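Local coordinates for protein putative mandelate racemase (Salmonella typhimurium, PDB 2O56) that probably acts as a magnesium-dependent hydro-lyase (dehydratase) of the enolase superfamily, although its substrate is not established, at residues 105-110 / 119-124; 295-300 / 331-336. All blocks are in the same frame, centred on the assembly; numbering follows the deposited sequence.

Contacts 1 and 2 have centres about 12 Å apart and follow one another along the chain, 105-110 / 119-124 closing before 295-300 / 331-336 opens. The first joins helix 93-114 to the short helix 118-121 within the family's N-terminal region; the second lies in the TIM-barrel-like part, between the loop after strand 292-293 and helix 328-340. They touch directly: Y119 N is 3.0 Å from H336 ND1, a probable hydrogen bond, and L122 of contact 1 packs on helix 328-340. Helix 93-114 runs through both neighbourhoods, with W107 in contact 1 and I104 against I297 and V333 of contact 2. These bridging residues, not either contact alone, probably seat the N-terminal part on the barrel.

Contact 1. Residues 105-110 / 119-124; sequences ALWDIK and YKMLGG
W107 and M121 meet where helix 93-114 packs against the short helix 118-121, whose end is a Schellman motif: G124 N bonds to Y119 O (2.8 Å) and, more weakly, G123 N to K120 O, with G123 at positive phi (110°). All four touching residues are buried, and no hydrogen bond crosses the contact.

Across the contact the indole is met at an edge and on a face. M121 CB lies at the edge, in the ring plane, 3.9 Å from W107 CZ3, whereas L122 CD2 covers one face, 4.0 Å from W107 CH2. The opposite face is taken by K110 CE from W107's own helix, offset toward the rim, so the ring is sandwiched. The polar ends are held elsewhere, W107 NE1 by T304 and K110 NZ by N74, which helps fix both side chains. Across the subunit interface, M121 packs on W114 of a second subunit.

The thioether end of M121 adds further contacts. M121 SD rests against the aliphatic chain of K110, 3.8 Å from K110 CD. A bend at chi3 (-74°) turns the methyl back toward the other helix, bringing M121 CE to 3.5 Å from the backbone W107 O.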
# COMPACT_ATOMS: atom_id res chain seq x y z
N ALA A 105 1.10 -8.86 -41.56
CA ALA A 105 1.38 -8.76 -43.00
C ALA A 105 2.65 -7.97 -43.29
O ALA A 105 3.36 -8.23 -44.25
CB ALA A 105 0.17 -8.17 -43.72
N LEU A 106 2.99 -7.03 -42.40
CA LEU A 106 4.26 -6.33 -42.47
C LEU A 106 5.48 -7.23 -42.21
O LEU A 106 6.51 -7.11 -42.87
CB LEU A 106 4.26 -5.12 -41.54
CG LEU A 106 3.25 -3.99 -41.83
CD1 LEU A 106 3.38 -2.89 -40.79
CD2 LEU A 106 3.42 -3.41 -43.22
N TRP A 107 5.36 -8.13 -41.24
CA TRP A 107 6.42 -9.11 -40.95
C TRP A 107 6.53 -10.19 -42.04
O TRP A 107 7.60 -10.77 -42.23
CB TRP A 107 6.19 -9.79 -39.59
CG TRP A 107 6.57 -8.91 -38.42
CD1 TRP A 107 5.79 -7.95 -37.82
CD2 TRP A 107 7.82 -8.89 -37.73
NE1 TRP A 107 6.48 -7.34 -36.80
CE2 TRP A 107 7.73 -7.90 -36.72
CE3 TRP A 107 9.02 -9.60 -37.87
CZ2 TRP A 107 8.78 -7.62 -35.84
CZ3 TRP A 107 10.07 -9.32 -37.00
CH2 TRP A 107 9.94 -8.33 -36.00
N ASP A 108 5.41 -10.50 -42.69
CA ASP A 108 5.44 -11.45 -43.81
C ASP A 108 6.27 -10.84 -44.95
O ASP A 108 7.19 -11.48 -45.48
CB ASP A 108 4.01 -11.73 -44.28
CG ASP A 108 3.92 -12.94 -45.21
OD1 ASP A 108 4.75 -13.88 -45.09
OD2 ASP A 108 3.01 -12.94 -46.05
N ILE A 109 5.99 -9.58 -45.27
CA ILE A 109 6.80 -8.80 -46.24
C ILE A 109 8.28 -8.74 -45.89
O ILE A 109 9.13 -8.86 -46.77
CB ILE A 109 6.26 -7.35 -46.39
CG1 ILE A 109 4.97 -7.36 -47.23
CG2 ILE A 109 7.31 -6.46 -47.07
CD1 ILE A 109 4.11 -6.13 -47.11
N LYS A 110 8.57 -8.53 -44.61
CA LYS A 110 9.95 -8.36 -44.15
C LYS A 110 10.71 -9.67 -44.32
O LYS A 110 11.84 -9.68 -44.78
CB LYS A 110 9.94 -7.91 -42.68
CG LYS A 110 11.26 -7.46 -42.11
CD LYS A 110 11.28 -7.55 -40.58
CE LYS A 110 10.26 -6.62 -39.95
NZ LYS A 110 10.50 -5.22 -40.45
N TYR A 119 10.37 -16.92 -37.41
CA TYR A 119 11.00 -17.28 -36.13
C TYR A 119 12.43 -16.76 -36.00
O TYR A 119 12.84 -16.34 -34.93
CB TYR A 119 10.89 -18.79 -35.82
CG TYR A 119 11.81 -19.69 -36.63
CD1 TYR A 119 13.11 -19.95 -36.19
CD2 TYR A 119 11.39 -20.26 -37.82
CE1 TYR A 119 13.98 -20.77 -36.93
CE2 TYR A 119 12.25 -21.10 -38.57
CZ TYR A 119 13.54 -21.34 -38.12
OH TYR A 119 14.40 -22.14 -38.85
N LYS A 120 13.17 -16.76 -37.11
CA LYS A 120 14.55 -16.29 -37.11
C LYS A 120 14.63 -14.76 -36.93
O LYS A 120 15.55 -14.26 -36.29
CB LYS A 120 15.26 -16.68 -38.42
CG LYS A 120 15.70 -18.10 -38.50
CD LYS A 120 16.51 -18.34 -39.76
CE LYS A 120 17.22 -19.66 -39.66
NZ LYS A 120 18.03 -19.96 -40.88
N MET A 121 13.66 -14.04 -37.47
CA MET A 121 13.55 -12.61 -37.24
C MET A 121 13.07 -12.27 -35.83
O MET A 121 13.27 -11.16 -35.37
CB MET A 121 12.60 -11.98 -38.26
CG MET A 121 12.98 -12.27 -39.71
SD MET A 121 11.98 -11.28 -40.82
CE MET A 121 10.43 -12.11 -40.70
N LEU A 122 12.44 -13.23 -35.15
CA LEU A 122 12.04 -13.04 -33.76
C LEU A 122 13.10 -13.54 -32.76
O LEU A 122 12.85 -13.60 -31.56
CB LEU A 122 10.68 -13.74 -33.51
CG LEU A 122 9.48 -13.12 -34.23
CD1 LEU A 122 8.25 -13.92 -33.97
CD2 LEU A 122 9.27 -11.64 -33.81
N GLY A 123 14.27 -13.93 -33.26
CA GLY A 123 15.36 -14.35 -32.38
C GLY A 123 15.72 -15.83 -32.38
O GLY A 123 16.50 -16.28 -31.54
N GLY A 124 15.16 -16.58 -33.32
CA GLY A 124 15.72 -17.87 -33.70
C GLY A 124 14.96 -19.04 -33.12
O GLY A 124 13.82 -18.91 -32.69

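Contact 2. Residues 295-300 / 331-336; sequences PDICTC and TAVALH
I297 reaches from the loop after strand 292-293 to V333 and A334 on helix 328-340, and the contact between the two segments is apolar, without a hydrogen bond across it. The nearest CA atoms, those of I297 and A334, are 6.9 Å apart.

Two branches of I297 divide the work. Its CG2 methyl meets the V333 side chain, with I297 CG2 3.8 Å from V333 CG2, the two side chains lying alongside one another and pointing opposite ways. The longer branch is extended, chi2 155°, and carries its terminal methyl onto the helix backbone. There I297 CD1 comes to 3.5 Å from V333 O and also touches A334 CA. I104 of helix 93-114 touches both I297 and V333, while I303 and V306 of helix 302-314 also pack on I297.

Polar bonds within the loop are consistent with a turn that holds I297 toward the helix. D296 OD1 accepts from C298 N at 2.8 Å, the donor nitrogen lying close to the extension of the CG-OD1 bond, and weakly from T299 N. The backbone D296 O takes two donors, C300 N at 2.8 Å and T299 N, and D296 OD2 is bonded by H323 ND1.

The I297 side chain is about 11 Å from that of the magnesium ligand E273. The D296-C298 bond defines an Asx turn, here in the loop that follows a strand of the parallel sheet in the TIM-barrel-like domain.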
# COMPACT_ATOMS: atom_id res chain seq x y z
N PRO A 295 -1.96 -14.23 -25.18
CA PRO A 295 -2.31 -13.29 -26.22
C PRO A 295 -2.54 -14.03 -27.53
O PRO A 295 -1.87 -15.02 -27.81
CB PRO A 295 -1.08 -12.36 -26.32
CG PRO A 295 0.07 -13.18 -25.75
CD PRO A 295 -0.56 -14.09 -24.73
N ASP A 296 -3.53 -13.57 -28.28
CA ASP A 296 -3.76 -14.01 -29.65
C ASP A 296 -3.02 -13.01 -30.54
O ASP A 296 -3.25 -11.82 -30.45
CB ASP A 296 -5.28 -13.96 -29.90
CG ASP A 296 -5.70 -14.51 -31.27
OD1 ASP A 296 -5.17 -14.06 -32.30
OD2 ASP A 296 -6.61 -15.36 -31.33
N ILE A 297 -2.11 -13.48 -31.39
CA ILE A 297 -1.31 -12.57 -32.22
C ILE A 297 -2.21 -11.78 -33.17
O ILE A 297 -1.89 -10.65 -33.52
CB ILE A 297 -0.14 -13.31 -32.96
CG1 ILE A 297 0.91 -13.79 -31.96
CG2 ILE A 297 0.57 -12.41 -34.01
CD1 ILE A 297 1.73 -14.99 -32.44
N CYS A 298 -3.35 -12.35 -33.56
CA CYS A 298 -4.26 -11.76 -34.54
C CYS A 298 -5.28 -10.82 -33.91
O CYS A 298 -5.98 -10.09 -34.63
CB CYS A 298 -4.99 -12.85 -35.33
SG CYS A 298 -3.92 -14.00 -36.23
N THR A 299 -5.37 -10.84 -32.58
CA THR A 299 -6.28 -9.92 -31.83
C THR A 299 -5.52 -8.91 -30.96
O THR A 299 -5.94 -7.77 -30.84
CB THR A 299 -7.30 -10.69 -30.92
OG1 THR A 299 -7.85 -11.82 -31.62
CG2 THR A 299 -8.45 -9.77 -30.47
N CYS A 300 -4.42 -9.33 -30.34
CA CYS A 300 -3.90 -8.58 -29.20
C CYS A 300 -2.68 -7.73 -29.52
O CYS A 300 -2.00 -7.23 -28.60
CB CYS A 300 -3.62 -9.52 -28.03
SG CYS A 300 -5.11 -10.51 -27.62
N THR A 331 -2.39 -19.98 -37.12
CA THR A 331 -1.57 -21.09 -36.65
C THR A 331 -0.09 -20.87 -36.96
O THR A 331 0.76 -20.99 -36.06
CB THR A 331 -2.07 -22.42 -37.20
OG1 THR A 331 -3.31 -22.72 -36.56
CG2 THR A 331 -1.06 -23.55 -36.91
N ALA A 332 0.21 -20.51 -38.21
CA ALA A 332 1.56 -20.21 -38.64
C ALA A 332 2.27 -19.21 -37.74
O ALA A 332 3.38 -19.49 -37.25
CB ALA A 332 1.55 -19.69 -40.09
N VAL A 333 1.65 -18.06 -37.50
CA VAL A 333 2.33 -16.99 -36.79
C VAL A 333 2.50 -17.35 -35.32
O VAL A 333 3.53 -17.03 -34.72
CB VAL A 333 1.67 -15.59 -36.99
CG1 VAL A 333 1.46 -15.33 -38.44
CG2 VAL A 333 0.35 -15.46 -36.25
N ALA A 334 1.51 -18.03 -34.76
CA ALA A 334 1.65 -18.66 -33.45
C ALA A 334 2.88 -19.57 -33.32
O ALA A 334 3.64 -19.46 -32.37
CB ALA A 334 0.38 -19.40 -33.09
N LEU A 335 3.07 -20.47 -34.29
CA LEU A 335 4.22 -21.38 -34.29
C LEU A 335 5.58 -20.68 -34.31
O LEU A 335 6.50 -21.13 -33.63
CB LEU A 335 4.12 -22.40 -35.43
CG LEU A 335 2.89 -23.30 -35.36
CD1 LEU A 335 2.84 -24.20 -36.57
CD2 LEU A 335 2.85 -24.11 -34.05
N HIS A 336 5.70 -19.61 -35.10
CA HIS A 336 6.89 -18.78 -35.13
C HIS A 336 7.20 -18.10 -33.80
O HIS A 336 8.35 -18.09 -33.34
CB HIS A 336 6.76 -17.73 -36.24
CG HIS A 336 6.89 -18.29 -37.63
ND1 HIS A 336 8.09 -18.69 -38.16
CD2 HIS A 336 5.96 -18.53 -38.58
CE1 HIS A 336 7.90 -19.15 -39.38
NE2 HIS A 336 6.61 -19.06 -39.67